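Local structure of phage-related protein (3BJQ) at residues P194-R199 with D211-L216; A149-P154 with R184-A189; E94-A99 with K285-G290. The protein is probably a major capsid protein, a subunit that assembles with copies of itself into the shell of a phage, as in the HK97-like coat proteins. One frame throughout, in Å; residues are numbered along the deposited sequence.

Contact 1 of 3, residues P194-R199 with D211-L216; sequences PKLIER and DMLKAL
Leu196, Leu213 and Leu216 supply the apolar half of this contact, meeting entirely through their branched ends. The two methyls of Leu196 divide the work: CD1 lies 4.1 Å from CD2 of Leu213, the two side chains crossing at about a right angle, while CD2 of Leu196 lies 4.1 Å from CD2 of Leu216. A leucine suits this place because its fork can touch two neighbours one turn apart on the opposing helix. The loop residue Ile208 packs on both Leu196 and Leu213, and Ile222 of strand 221-230 adds to the cover of Leu213.

The helices themselves, 194-199 and 210-217, cross nearly perpendicularly, at 80°, with the segment axes 12.1 Å apart at closest approach. At this distance the backbones stay apart and side chains alone make the contact. This pair of helices, consecutive in the chain and joined by a loop, lies in the part of the chain matching phage major capsid protein E, and probably belongs to the axial domain of an HK97-like fold.

The second kind of contact is apolar against charged. Arg199 runs past Leu216 in the opposite direction, its CG anti to the backbone N (chi1 176°), and CG rests 4.0 Å from CD2 of Leu216. The chain then bends at chi2 and brings the flat guanidinium over the other methyl, with CZ 3.8 Å from CD1 of Leu216, which sits over the centre of one face. Arginine fits an edge like this: its stem and face accept carbon, while its N-H groups point to other partners, NH1 bonding to the carbonyl O of Glu206 of a second subunit.

Contact 2 of 3, residues A149-P154 with R184-A189; sequences ARWTSP and RKALSA
Trp151 and Thr152, the two central residues of a type I beta turn running from Arg150 to Ser153, press against Ala186 and Ala189 on one side of helix 184-191, within what is probably the axial domain of an HK97-like coat protein. The tight part lies around Ala189. Its CB comes to 3.5 Å from Trp151 O and 3.7 Å from Trp151 CB, an approach that the small alanine side chain permits. Farther in, the indole presents its edge to the preceding helical turn: CE3 is 3.9 Å from Ala186 O, which lies near the ring plane, and 4.2 Å from Ala186 CB. The buried ring also packs on Val245 and Leu182 of the central sheet, and its NE1 is satisfied by Asp161 of helix 158-173.

Thr152 marks the looser, exposed side. Its CG2 stands 4.1 Å from Ala189 CB, while OG1 turns to another partner, the carbonyl O of Leu313. No direct hydrogen bond joins turn and helix; the two nearby carbonyls, Trp151 O and Ala189 O, are both acceptors and cannot bond each other. A water molecule resolves this by donating to each, 2.9 Å from Trp151 O and 2.8 Å from Ala189 O.

Contact 3 of 3, residues E94-A99 with K285-G290; sequences ELMRDA and KSWIYG
A G1 beta bulge opens strand 286-299: Lys285, in a left-handed backbone conformation, and Ser286 both face Asp281 on the neighbouring strand. Just beyond the bulge Trp287 reaches across to Met96 and Ala99, in the loop that leaves strand 87-92 on its way to helix 105-131.

The polar link is a single hydrogen bond, Trp287 NE1 to Ala99 O, 3.0 Å long and fairly straight, with an N-H...O angle of 161°. The carbonyl oxygen meets the indole at its edge, almost in the ring plane, whereas seen from the acceptor the donor is tilted 22° from the carbonyl plane. Tryptophan suits this buried position because its one N-H ties down a loop carbonyl while the rest of the ring remains apolar. Met96, a long and flexible apolar side chain, reaches over from the loop. Extended at chi2 (173°), it crosses the indole at about a right angle and sets its SE 3.7 Å from Trp287 CD1. Residue 96 is a selenomethionine, and selenium replaces sulfur in this Met-aromatic contact; the heavy atom stands obliquely to the five-membered ring, 4.6 Å from its centroid. At the outer margin Glu94 comes only loosely near, OE2 lying 4.1 Å from Lys285 O.

The loop also faces other subunits. Arg97 and Asp98 form salt bridges with Asp98 and Arg97 of a fourth subunit, and Ala10 of a fifth subunit packs on Trp287. Within the chain, Met96 also packs on Val91 and Leu107. A beta strand whose side chains hold down the link between an antiparallel neighbour and a long helix is consistent with the peripheral domain of the HK97 fold, with its spine helix.

Followed from the N terminus, the chain first reaches residues 94-99, half of contact 3, whose partner 285-290 returns after 185 intervening residues. Contacts 1 and 2 are both nested inside that long loop. Contact 2 closes first, when 184-189 returns to 149-154 after helix 158-173 and strand 179-183; contact 1 follows in series, joining 194-199 to 211-216 over a short connection. These two are neighbours, their centres about 13 Å apart, and they touch where Pro194 packs on Pro154. Contact 3 lies on the opposite side of the chain's centre from contact 1, about 53 Å between centres, and ties the loop before helix 105-131 to the five-stranded sheet.

Contact 1 of 3, residues P194-R199 with D211-L216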
ATOM      1  N   PRO E 194      42.209 -27.673 -37.178  1.00 36.23           N
ATOM      2  CA  PRO E 194      42.895 -28.878 -36.710  1.00 35.27           C
ATOM      3  C   PRO E 194      43.720 -28.720 -35.424  1.00 33.75           C
ATOM      4  O   PRO E 194      43.823 -29.674 -34.642  1.00 35.82           O
ATOM      5  CB  PRO E 194      43.783 -29.258 -37.910  1.00 36.64           C
ATOM      6  CG  PRO E 194      43.972 -27.991 -38.652  1.00 37.93           C
ATOM      7  CD  PRO E 194      42.646 -27.322 -38.543  1.00 37.76           C
ATOM      8  N   LYS E 195      44.316 -27.554 -35.208  1.00 33.30           N
ATOM      9  CA  LYS E 195      45.130 -27.343 -34.009  1.00 34.23           C
ATOM     10  C   LYS E 195      44.227 -27.309 -32.806  1.00 34.33           C
ATOM     11  O   LYS E 195      44.563 -27.860 -31.771  1.00 34.14           O
ATOM     12  CB  LYS E 195      45.939 -26.041 -34.079  1.00 33.19           C
ATOM     13  CG  LYS E 195      47.130 -26.057 -35.026  1.00 32.51           C
ATOM     14  CD  LYS E 195      48.063 -24.883 -34.754  1.00 33.34           C
ATOM     15  CE  LYS E 195      49.376 -24.928 -35.562  1.00 33.02           C
ATOM     16  NZ  LYS E 195      49.165 -24.724 -37.025  1.00 35.32           N
ATOM     17  N   LEU E 196      43.083 -26.650 -32.948  1.00 35.25           N
ATOM     18  CA  LEU E 196      42.104 -26.552 -31.850  1.00 36.84           C
ATOM     19  C   LEU E 196      41.431 -27.908 -31.570  1.00 36.85           C
ATOM     20  O   LEU E 196      41.288 -28.315 -30.411  1.00 35.90           O
ATOM     21  CB  LEU E 196      41.068 -25.469 -32.153  1.00 35.52           C
ATOM     22  CG  LEU E 196      41.629 -24.038 -32.372  1.00 34.42           C
ATOM     23  CD1 LEU E 196      40.513 -23.001 -32.576  1.00 28.83           C
ATOM     24  CD2 LEU E 196      42.426 -23.628 -31.224  1.00 29.68           C
ATOM     25  N   ILE E 197      41.084 -28.624 -32.637  1.00 37.22           N
ATOM     26  CA  ILE E 197      40.485 -29.949 -32.523  1.00 36.09           C
ATOM     27  C   ILE E 197      41.443 -30.890 -31.783  1.00 35.99           C
ATOM     28  O   ILE E 197      41.038 -31.643 -30.895  1.00 37.68           O
ATOM     29  CB  ILE E 197      40.098 -30.485 -33.905  1.00 35.86           C
ATOM     30  CG1 ILE E 197      38.957 -29.653 -34.506  1.00 36.60           C
ATOM     31  CG2 ILE E 197      39.677 -31.952 -33.846  1.00 42.02           C
ATOM     32  CD1 ILE E 197      37.599 -29.851 -33.846  1.00 33.47           C
ATOM     33  N   GLU E 198      42.722 -30.836 -32.116  1.00 37.55           N
ATOM     34  CA  GLU E 198      43.703 -31.739 -31.485  1.00 39.10           C
ATOM     35  C   GLU E 198      43.864 -31.383 -30.006  1.00 38.30           C
ATOM     36  O   GLU E 198      44.014 -32.261 -29.152  1.00 41.24           O
ATOM     37  CB  GLU E 198      45.042 -31.719 -32.267  1.00 39.49           C
ATOM     38  CG  GLU E 198      46.318 -31.792 -31.460  1.00 48.83           C
ATOM     39  CD  GLU E 198      46.533 -33.108 -30.760  1.00 61.10           C
ATOM     40  OE1 GLU E 198      45.875 -34.097 -31.158  1.00 72.29           O
ATOM     41  OE2 GLU E 198      47.376 -33.152 -29.821  1.00 55.22           O
ATOM     42  N   ARG E 199      43.838 -30.088 -29.721  1.00 36.40           N
ATOM     43  CA  ARG E 199      43.964 -29.585 -28.365  1.00 36.57           C
ATOM     44  C   ARG E 199      42.826 -30.087 -27.436  1.00 35.85           C
ATOM     45  O   ARG E 199      43.056 -30.281 -26.240  1.00 35.38           O
ATOM     46  CB  ARG E 199      44.013 -28.050 -28.406  1.00 36.65           C
ATOM     47  CG  ARG E 199      44.058 -27.347 -27.071  1.00 40.23           C
ATOM     48  CD  ARG E 199      45.346 -27.564 -26.274  1.00 43.42           C
ATOM     49  NE  ARG E 199      45.223 -26.884 -24.976  1.00 51.26           N
ATOM     50  CZ  ARG E 199      44.516 -27.341 -23.927  1.00 56.87           C
ATOM     51  NH1 ARG E 199      43.890 -28.510 -23.965  1.00 56.42           N
ATOM     52  NH2 ARG E 199      44.438 -26.619 -22.811  1.00 59.94           N
ATOM     53  N   ASP E 211      32.149 -21.601 -25.700  1.00 42.08           N
ATOM     54  CA  ASP E 211      32.502 -21.931 -24.319  1.00 42.94           C
ATOM     55  C   ASP E 211      33.872 -22.600 -24.214  1.00 42.10           C
ATOM     56  O   ASP E 211      34.639 -22.341 -23.281  1.00 41.36           O
ATOM     57  CB  ASP E 211      31.431 -22.807 -23.686  1.00 44.30           C
ATOM     58  CG  ASP E 211      30.290 -21.992 -23.099  1.00 52.11           C
ATOM     59  OD1 ASP E 211      29.969 -20.890 -23.618  1.00 56.70           O
ATOM     60  OD2 ASP E 211      29.713 -22.464 -22.102  1.00 62.88           O
HETATM   61  N   MSE E 212      34.182 -23.463 -25.180  1.00 41.67           N
HETATM   62  CA  MSE E 212      35.509 -24.108 -25.239  1.00 41.18           C
HETATM   63  C   MSE E 212      36.593 -23.072 -25.474  1.00 40.49           C
HETATM   64  O   MSE E 212      37.633 -23.130 -24.832  1.00 38.25           O
HETATM   65  CB  MSE E 212      35.634 -25.171 -26.335  1.00 41.36           C
HETATM   66  CG  MSE E 212      34.804 -26.429 -26.115  1.00 45.33           C
HETATM   67 SE   MSE E 212      35.063 -27.710 -27.564  0.75 44.69          SE
HETATM   68  CE  MSE E 212      33.304 -28.339 -27.590  1.00 38.37           C
ATOM     69  N   LEU E 213      36.340 -22.140 -26.397  1.00 38.88           N
ATOM     70  CA  LEU E 213      37.292 -21.082 -26.704  1.00 38.09           C
ATOM     71  C   LEU E 213      37.520 -20.141 -25.524  1.00 38.34           C
ATOM     72  O   LEU E 213      38.629 -19.659 -25.337  1.00 38.49           O
ATOM     73  CB  LEU E 213      36.861 -20.268 -27.925  1.00 36.93           C
ATOM     74  CG  LEU E 213      36.935 -20.992 -29.274  1.00 33.73           C
ATOM     75  CD1 LEU E 213      36.525 -20.052 -30.374  1.00 32.11           C
ATOM     76  CD2 LEU E 213      38.333 -21.527 -29.493  1.00 32.34           C
ATOM     77  N   LYS E 214      36.477 -19.866 -24.751  1.00 38.98           N
ATOM     78  CA  LYS E 214      36.613 -19.039 -23.526  1.00 40.50           C
ATOM     79  C   LYS E 214      37.575 -19.680 -22.548  1.00 40.55           C
ATOM     80  O   LYS E 214      38.427 -19.020 -21.969  1.00 41.42           O
ATOM     81  CB  LYS E 214      35.270 -18.884 -22.804  1.00 39.86           C
ATOM     82  CG  LYS E 214      34.354 -17.870 -23.425  1.00 44.79           C
ATOM     83  CD  LYS E 214      32.935 -18.007 -22.894  1.00 48.74           C
ATOM     84  CE  LYS E 214      32.878 -17.988 -21.378  1.00 50.59           C
ATOM     85  NZ  LYS E 214      31.444 -17.841 -20.967  1.00 57.22           N
ATOM     86  N   ALA E 215      37.385 -20.972 -22.309  1.00 39.67           N
ATOM     87  CA  ALA E 215      38.252 -21.705 -21.379  1.00 40.36           C
ATOM     88  C   ALA E 215      39.674 -21.876 -21.920  1.00 41.50           C
ATOM     89  O   ALA E 215      40.660 -21.765 -21.182  1.00 42.33           O
ATOM     90  CB  ALA E 215      37.675 -23.063 -21.061  1.00 38.64           C
ATOM     91  N   LEU E 216      39.781 -22.170 -23.207  1.00 39.96           N
ATOM     92  CA  LEU E 216      41.083 -22.338 -23.843  1.00 40.06           C
ATOM     93  C   LEU E 216      41.901 -21.034 -23.861  1.00 40.22           C
ATOM     94  O   LEU E 216      43.096 -21.029 -23.545  1.00 40.66           O
ATOM     95  CB  LEU E 216      40.908 -22.822 -25.282  1.00 39.75           C
ATOM     96  CG  LEU E 216      41.805 -23.945 -25.760  1.00 47.00           C
ATOM     97  CD1 LEU E 216      41.505 -25.218 -24.935  1.00 43.04           C
ATOM     98  CD2 LEU E 216      41.560 -24.189 -27.257  1.00 43.94           C
TER

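Contact 2 of 3, residues A149-P154 with R184-A189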
ATOM      1  N   ALA E 149      48.432 -17.742 -42.787  1.00 41.85           N
ATOM      2  CA  ALA E 149      48.287 -17.236 -41.425  1.00 40.87           C
ATOM      3  C   ALA E 149      46.822 -16.999 -41.113  1.00 39.68           C
ATOM      4  O   ALA E 149      46.454 -16.897 -39.943  1.00 38.01           O
ATOM      5  CB  ALA E 149      49.085 -15.947 -41.226  1.00 41.22           C
ATOM      6  N   ARG E 150      45.989 -16.917 -42.157  1.00 38.70           N
ATOM      7  CA  ARG E 150      44.546 -16.766 -41.984  1.00 37.68           C
ATOM      8  C   ARG E 150      43.959 -18.050 -41.414  1.00 37.73           C
ATOM      9  O   ARG E 150      44.398 -19.150 -41.768  1.00 38.63           O
ATOM     10  CB  ARG E 150      43.848 -16.413 -43.298  1.00 38.28           C
ATOM     11  CG  ARG E 150      44.274 -15.093 -43.853  1.00 36.77           C
ATOM     12  CD  ARG E 150      43.709 -14.887 -45.231  1.00 40.46           C
ATOM     13  NE  ARG E 150      44.001 -13.541 -45.698  1.00 37.93           N
ATOM     14  CZ  ARG E 150      43.666 -13.058 -46.886  1.00 42.23           C
ATOM     15  NH1 ARG E 150      43.027 -13.810 -47.762  1.00 45.01           N
ATOM     16  NH2 ARG E 150      43.982 -11.807 -47.190  1.00 41.57           N
ATOM     17  N   TRP E 151      42.949 -17.892 -40.555  1.00 36.53           N
ATOM     18  CA  TRP E 151      42.421 -18.986 -39.724  1.00 36.38           C
ATOM     19  C   TRP E 151      41.726 -20.099 -40.495  1.00 36.69           C
ATOM     20  O   TRP E 151      41.441 -21.162 -39.930  1.00 36.83           O
ATOM     21  CB  TRP E 151      41.472 -18.408 -38.666  1.00 36.12           C
ATOM     22  CG  TRP E 151      42.156 -17.564 -37.623  1.00 33.36           C
ATOM     23  CD1 TRP E 151      43.422 -17.045 -37.673  1.00 32.66           C
ATOM     24  CD2 TRP E 151      41.584 -17.096 -36.396  1.00 36.03           C
ATOM     25  NE1 TRP E 151      43.687 -16.341 -36.533  1.00 32.75           N
ATOM     26  CE2 TRP E 151      42.570 -16.328 -35.744  1.00 31.18           C
ATOM     27  CE3 TRP E 151      40.341 -17.270 -35.778  1.00 34.19           C
ATOM     28  CZ2 TRP E 151      42.359 -15.741 -34.511  1.00 31.08           C
ATOM     29  CZ3 TRP E 151      40.129 -16.686 -34.535  1.00 31.73           C
ATOM     30  CH2 TRP E 151      41.142 -15.942 -33.913  1.00 33.50           C
ATOM     31  N   THR E 152      41.403 -19.818 -41.753  1.00 37.69           N
ATOM     32  CA  THR E 152      40.856 -20.791 -42.684  1.00 38.51           C
ATOM     33  C   THR E 152      41.920 -21.809 -43.131  1.00 40.95           C
ATOM     34  O   THR E 152      41.584 -22.891 -43.611  1.00 41.89           O
ATOM     35  CB  THR E 152      40.302 -20.089 -43.920  1.00 38.02           C
ATOM     36  OG1 THR E 152      41.280 -19.173 -44.406  1.00 40.11           O
ATOM     37  CG2 THR E 152      39.025 -19.317 -43.567  1.00 35.38           C
ATOM     38  N   SER E 153      43.202 -21.456 -42.985  1.00 41.74           N
ATOM     39  CA  SER E 153      44.277 -22.376 -43.274  1.00 42.94           C
ATOM     40  C   SER E 153      44.553 -23.313 -42.089  1.00 43.80           C
ATOM     41  O   SER E 153      44.633 -22.870 -40.942  1.00 42.94           O
ATOM     42  CB  SER E 153      45.568 -21.627 -43.601  1.00 43.54           C
ATOM     43  OG  SER E 153      46.662 -22.538 -43.741  1.00 48.38           O
ATOM     44  N   PRO E 154      44.751 -24.611 -42.367  1.00 44.80           N
ATOM     45  CA  PRO E 154      45.119 -25.510 -41.281  1.00 44.61           C
ATOM     46  C   PRO E 154      46.461 -25.147 -40.642  1.00 45.17           C
ATOM     47  O   PRO E 154      46.705 -25.512 -39.494  1.00 44.21           O
ATOM     48  CB  PRO E 154      45.211 -26.868 -41.978  1.00 46.49           C
ATOM     49  CG  PRO E 154      45.467 -26.558 -43.406  1.00 44.95           C
ATOM     50  CD  PRO E 154      44.667 -25.321 -43.657  1.00 45.52           C
ATOM     51  N   ARG E 184      31.562 -13.855 -37.588  1.00 35.66           N
ATOM     52  CA  ARG E 184      30.929 -15.083 -38.038  1.00 38.24           C
ATOM     53  C   ARG E 184      31.919 -15.962 -38.812  1.00 37.46           C
ATOM     54  O   ARG E 184      32.051 -17.158 -38.540  1.00 36.40           O
ATOM     55  CB  ARG E 184      29.750 -14.669 -38.925  1.00 38.49           C
ATOM     56  CG  ARG E 184      28.837 -15.754 -39.401  1.00 46.14           C
ATOM     57  CD  ARG E 184      27.647 -15.108 -40.132  1.00 45.41           C
ATOM     58  NE  ARG E 184      28.025 -14.605 -41.443  1.00 49.90           N
ATOM     59  CZ  ARG E 184      27.710 -15.185 -42.600  1.00 53.22           C
ATOM     60  NH1 ARG E 184      26.980 -16.293 -42.639  1.00 49.84           N
ATOM     61  NH2 ARG E 184      28.114 -14.642 -43.741  1.00 62.07           N
ATOM     62  N   LYS E 185      32.614 -15.344 -39.767  1.00 35.36           N
ATOM     63  CA  LYS E 185      33.621 -16.025 -40.570  1.00 36.47           C
ATOM     64  C   LYS E 185      34.806 -16.558 -39.762  1.00 35.47           C
ATOM     65  O   LYS E 185      35.261 -17.665 -40.000  1.00 35.59           O
ATOM     66  CB  LYS E 185      34.149 -15.093 -41.646  1.00 37.32           C
ATOM     67  CG  LYS E 185      33.202 -14.923 -42.803  1.00 40.15           C
ATOM     68  CD  LYS E 185      33.697 -13.815 -43.742  1.00 46.49           C
ATOM     69  CE  LYS E 185      32.966 -13.844 -45.085  1.00 50.49           C
ATOM     70  NZ  LYS E 185      31.509 -14.094 -44.942  1.00 53.81           N
ATOM     71  N   ALA E 186      35.315 -15.769 -38.826  1.00 32.79           N
ATOM     72  CA  ALA E 186      36.401 -16.237 -37.972  1.00 34.00           C
ATOM     73  C   ALA E 186      35.933 -17.372 -37.063  1.00 33.79           C
ATOM     74  O   ALA E 186      36.689 -18.313 -36.813  1.00 35.15           O
ATOM     75  CB  ALA E 186      36.985 -15.106 -37.148  1.00 32.96           C
ATOM     76  N   LEU E 187      34.700 -17.300 -36.564  1.00 33.95           N
ATOM     77  CA  LEU E 187      34.154 -18.414 -35.766  1.00 34.57           C
ATOM     78  C   LEU E 187      34.044 -19.704 -36.586  1.00 34.70           C
ATOM     79  O   LEU E 187      34.385 -20.785 -36.099  1.00 35.10           O
ATOM     80  CB  LEU E 187      32.805 -18.069 -35.133  1.00 32.11           C
ATOM     81  CG  LEU E 187      32.200 -19.153 -34.220  1.00 33.82           C
ATOM     82  CD1 LEU E 187      33.116 -19.537 -33.080  1.00 30.79           C
ATOM     83  CD2 LEU E 187      30.850 -18.719 -33.647  1.00 33.82           C
ATOM     84  N   SER E 188      33.577 -19.596 -37.823  1.00 35.15           N
ATOM     85  CA  SER E 188      33.522 -20.751 -38.723  1.00 36.81           C
ATOM     86  C   SER E 188      34.887 -21.408 -38.922  1.00 37.65           C
ATOM     87  O   SER E 188      35.002 -22.631 -38.971  1.00 36.80           O
ATOM     88  CB  SER E 188      33.027 -20.323 -40.096  1.00 37.42           C
ATOM     89  OG  SER E 188      31.797 -19.651 -39.979  1.00 47.93           O
ATOM     90  N   ALA E 189      35.902 -20.567 -39.106  1.00 37.98           N
ATOM     91  CA  ALA E 189      37.267 -21.027 -39.315  1.00 37.49           C
ATOM     92  C   ALA E 189      37.737 -21.813 -38.107  1.00 38.45           C
ATOM     93  O   ALA E 189      38.454 -22.800 -38.237  1.00 40.74           O
ATOM     94  CB  ALA E 189      38.194 -19.870 -39.589  1.00 34.58           C
TER
HETATM   95  O   HOH W   1      40.090 -23.687 -40.307  1.00 41.50           O

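Contact 3 of 3, residues E94-A99 with K285-G290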
ATOM      1  N   GLU E  94      -5.464   1.661 -39.791  1.00 38.67           N
ATOM      2  CA  GLU E  94      -5.996   0.372 -40.220  1.00 38.81           C
ATOM      3  C   GLU E  94      -5.749  -0.706 -39.179  1.00 37.79           C
ATOM      4  O   GLU E  94      -6.434  -1.712 -39.181  1.00 35.78           O
ATOM      5  CB  GLU E  94      -5.546  -0.040 -41.639  1.00 42.25           C
ATOM      6  CG  GLU E  94      -4.294   0.621 -42.229  1.00 49.45           C
ATOM      7  CD  GLU E  94      -4.486   2.096 -42.617  1.00 55.58           C
ATOM      8  OE1 GLU E  94      -5.444   2.431 -43.361  1.00 60.85           O
ATOM      9  OE2 GLU E  94      -3.656   2.921 -42.176  1.00 53.97           O
ATOM     10  N   LEU E  95      -4.788  -0.468 -38.276  1.00 37.23           N
ATOM     11  CA  LEU E  95      -4.517  -1.350 -37.142  1.00 36.07           C
ATOM     12  C   LEU E  95      -5.414  -1.055 -35.925  1.00 36.17           C
ATOM     13  O   LEU E  95      -5.361  -1.771 -34.930  1.00 35.79           O
ATOM     14  CB  LEU E  95      -3.048  -1.221 -36.725  1.00 36.26           C
ATOM     15  CG  LEU E  95      -2.052  -1.918 -37.646  1.00 36.29           C
ATOM     16  CD1 LEU E  95      -0.690  -1.858 -37.039  1.00 32.99           C
ATOM     17  CD2 LEU E  95      -2.466  -3.364 -37.865  1.00 34.64           C
HETATM   18  N   MSE E  96      -6.270  -0.036 -36.024  1.00 36.45           N
HETATM   19  CA  MSE E  96      -7.106   0.379 -34.882  1.00 38.05           C
HETATM   20  C   MSE E  96      -8.593   0.266 -35.154  1.00 38.58           C
HETATM   21  O   MSE E  96      -9.068   0.671 -36.205  1.00 37.92           O
HETATM   22  CB  MSE E  96      -6.806   1.833 -34.505  1.00 38.60           C
HETATM   23  CG  MSE E  96      -5.346   2.082 -34.187  1.00 40.71           C
HETATM   24 SE   MSE E  96      -4.987   3.972 -33.924  0.75 38.59          SE
HETATM   25  CE  MSE E  96      -5.865   4.127 -32.278  1.00 23.58           C
ATOM     26  N   ARG E  97      -9.333  -0.267 -34.182  1.00 40.96           N
ATOM     27  CA  ARG E  97     -10.799  -0.336 -34.284  1.00 42.82           C
ATOM     28  C   ARG E  97     -11.364   1.083 -34.365  1.00 42.80           C
ATOM     29  O   ARG E  97     -12.182   1.401 -35.233  1.00 43.83           O
ATOM     30  CB  ARG E  97     -11.404  -1.040 -33.068  1.00 43.17           C
ATOM     31  CG  ARG E  97     -12.929  -1.217 -33.163  1.00 50.28           C
ATOM     32  CD  ARG E  97     -13.534  -1.723 -31.859  1.00 47.61           C
ATOM     33  NE  ARG E  97     -13.302  -0.797 -30.752  1.00 51.32           N
ATOM     34  CZ  ARG E  97     -13.992   0.325 -30.546  1.00 52.97           C
ATOM     35  NH1 ARG E  97     -14.955   0.695 -31.387  1.00 49.16           N
ATOM     36  NH2 ARG E  97     -13.692   1.096 -29.509  1.00 54.40           N
ATOM     37  N   ASP E  98     -10.892   1.940 -33.470  1.00 42.05           N
ATOM     38  CA  ASP E  98     -11.308   3.350 -33.424  1.00 43.48           C
ATOM     39  C   ASP E  98     -10.053   4.242 -33.466  1.00 42.17           C
ATOM     40  O   ASP E  98      -9.409   4.507 -32.440  1.00 39.50           O
ATOM     41  CB  ASP E  98     -12.171   3.633 -32.164  1.00 42.57           C
ATOM     42  CG  ASP E  98     -12.594   5.107 -32.015  1.00 48.57           C
ATOM     43  OD1 ASP E  98     -12.520   5.907 -32.977  1.00 41.45           O
ATOM     44  OD2 ASP E  98     -13.044   5.458 -30.906  1.00 49.14           O
ATOM     45  N   ALA E  99      -9.732   4.723 -34.664  1.00 40.76           N
ATOM     46  CA  ALA E  99      -8.533   5.510 -34.868  1.00 41.41           C
ATOM     47  C   ALA E  99      -8.674   6.907 -34.284  1.00 42.80           C
ATOM     48  O   ALA E  99      -7.708   7.651 -34.229  1.00 41.83           O
ATOM     49  CB  ALA E  99      -8.185   5.590 -36.348  1.00 40.17           C
ATOM     50  N   LYS E 285      -2.723   9.416 -42.065  1.00 47.28           N
ATOM     51  CA  LYS E 285      -3.785   8.676 -41.370  1.00 44.93           C
ATOM     52  C   LYS E 285      -3.166   7.736 -40.340  1.00 42.44           C
ATOM     53  O   LYS E 285      -3.450   6.539 -40.282  1.00 41.43           O
ATOM     54  CB  LYS E 285      -4.672   7.941 -42.384  1.00 46.29           C
ATOM     55  CG  LYS E 285      -5.492   8.927 -43.267  1.00 47.45           C
ATOM     56  CD  LYS E 285      -6.697   9.455 -42.496  1.00 51.26           C
ATOM     57  CE  LYS E 285      -7.350  10.712 -43.111  1.00 54.51           C
ATOM     58  NZ  LYS E 285      -7.091  10.844 -44.544  1.00 55.57           N
ATOM     59  N   SER E 286      -2.294   8.320 -39.531  1.00 40.01           N
ATOM     60  CA  SER E 286      -1.519   7.611 -38.558  1.00 37.39           C
ATOM     61  C   SER E 286      -1.270   8.470 -37.321  1.00 36.57           C
ATOM     62  O   SER E 286      -1.243   9.699 -37.407  1.00 36.85           O
ATOM     63  CB  SER E 286      -0.150   7.252 -39.153  1.00 37.42           C
ATOM     64  OG  SER E 286      -0.240   6.263 -40.157  1.00 39.70           O
ATOM     65  N   TRP E 287      -1.113   7.818 -36.174  1.00 34.20           N
ATOM     66  CA  TRP E 287      -0.620   8.467 -34.967  1.00 33.63           C
ATOM     67  C   TRP E 287       0.896   8.337 -34.988  1.00 33.09           C
ATOM     68  O   TRP E 287       1.399   7.264 -35.248  1.00 32.69           O
ATOM     69  CB  TRP E 287      -1.171   7.824 -33.695  1.00 34.60           C
ATOM     70  CG  TRP E 287      -2.584   8.136 -33.481  1.00 34.19           C
ATOM     71  CD1 TRP E 287      -3.648   7.422 -33.936  1.00 35.93           C
ATOM     72  CD2 TRP E 287      -3.122   9.251 -32.762  1.00 35.45           C
ATOM     73  NE1 TRP E 287      -4.821   8.016 -33.536  1.00 34.16           N
ATOM     74  CE2 TRP E 287      -4.528   9.134 -32.805  1.00 34.64           C
ATOM     75  CE3 TRP E 287      -2.556  10.317 -32.056  1.00 38.47           C
ATOM     76  CZ2 TRP E 287      -5.373  10.063 -32.211  1.00 37.05           C
ATOM     77  CZ3 TRP E 287      -3.399  11.229 -31.437  1.00 38.33           C
ATOM     78  CH2 TRP E 287      -4.798  11.107 -31.536  1.00 38.40           C
ATOM     79  N   ILE E 288       1.595   9.432 -34.683  1.00 33.13           N
ATOM     80  CA  ILE E 288       3.043   9.527 -34.822  1.00 32.91           C
ATOM     81  C   ILE E 288       3.732   9.788 -33.480  1.00 32.90           C
ATOM     82  O   ILE E 288       3.433  10.776 -32.804  1.00 34.00           O
ATOM     83  CB  ILE E 288       3.432  10.693 -35.787  1.00 34.90           C
ATOM     84  CG1 ILE E 288       2.753  10.525 -37.136  1.00 34.61           C
ATOM     85  CG2 ILE E 288       4.938  10.788 -36.006  1.00 33.00           C
ATOM     86  CD1 ILE E 288       3.160   9.307 -37.865  1.00 34.93           C
ATOM     87  N   TYR E 289       4.661   8.912 -33.109  1.00 32.81           N
ATOM     88  CA  TYR E 289       5.476   9.093 -31.891  1.00 32.43           C
ATOM     89  C   TYR E 289       6.902   9.424 -32.276  1.00 32.43           C
ATOM     90  O   TYR E 289       7.586   8.611 -32.905  1.00 33.34           O
ATOM     91  CB  TYR E 289       5.525   7.844 -31.037  1.00 30.39           C
ATOM     92  CG  TYR E 289       4.210   7.270 -30.633  1.00 31.25           C
ATOM     93  CD1 TYR E 289       3.452   6.542 -31.540  1.00 32.38           C
ATOM     94  CD2 TYR E 289       3.761   7.358 -29.315  1.00 35.04           C
ATOM     95  CE1 TYR E 289       2.260   5.976 -31.181  1.00 34.49           C
ATOM     96  CE2 TYR E 289       2.575   6.765 -28.939  1.00 35.74           C
ATOM     97  CZ  TYR E 289       1.827   6.072 -29.886  1.00 31.72           C
ATOM     98  OH  TYR E 289       0.632   5.488 -29.547  1.00 33.02           O
ATOM     99  N   GLY E 290       7.363  10.596 -31.865  1.00 32.18           N
ATOM    100  CA  GLY E 290       8.729  10.988 -32.079  1.00 31.86           C
ATOM    101  C   GLY E 290       9.581  10.152 -31.147  1.00 32.24           C
ATOM    102  O   GLY E 290       9.269  10.031 -29.966  1.00 32.07           O
TER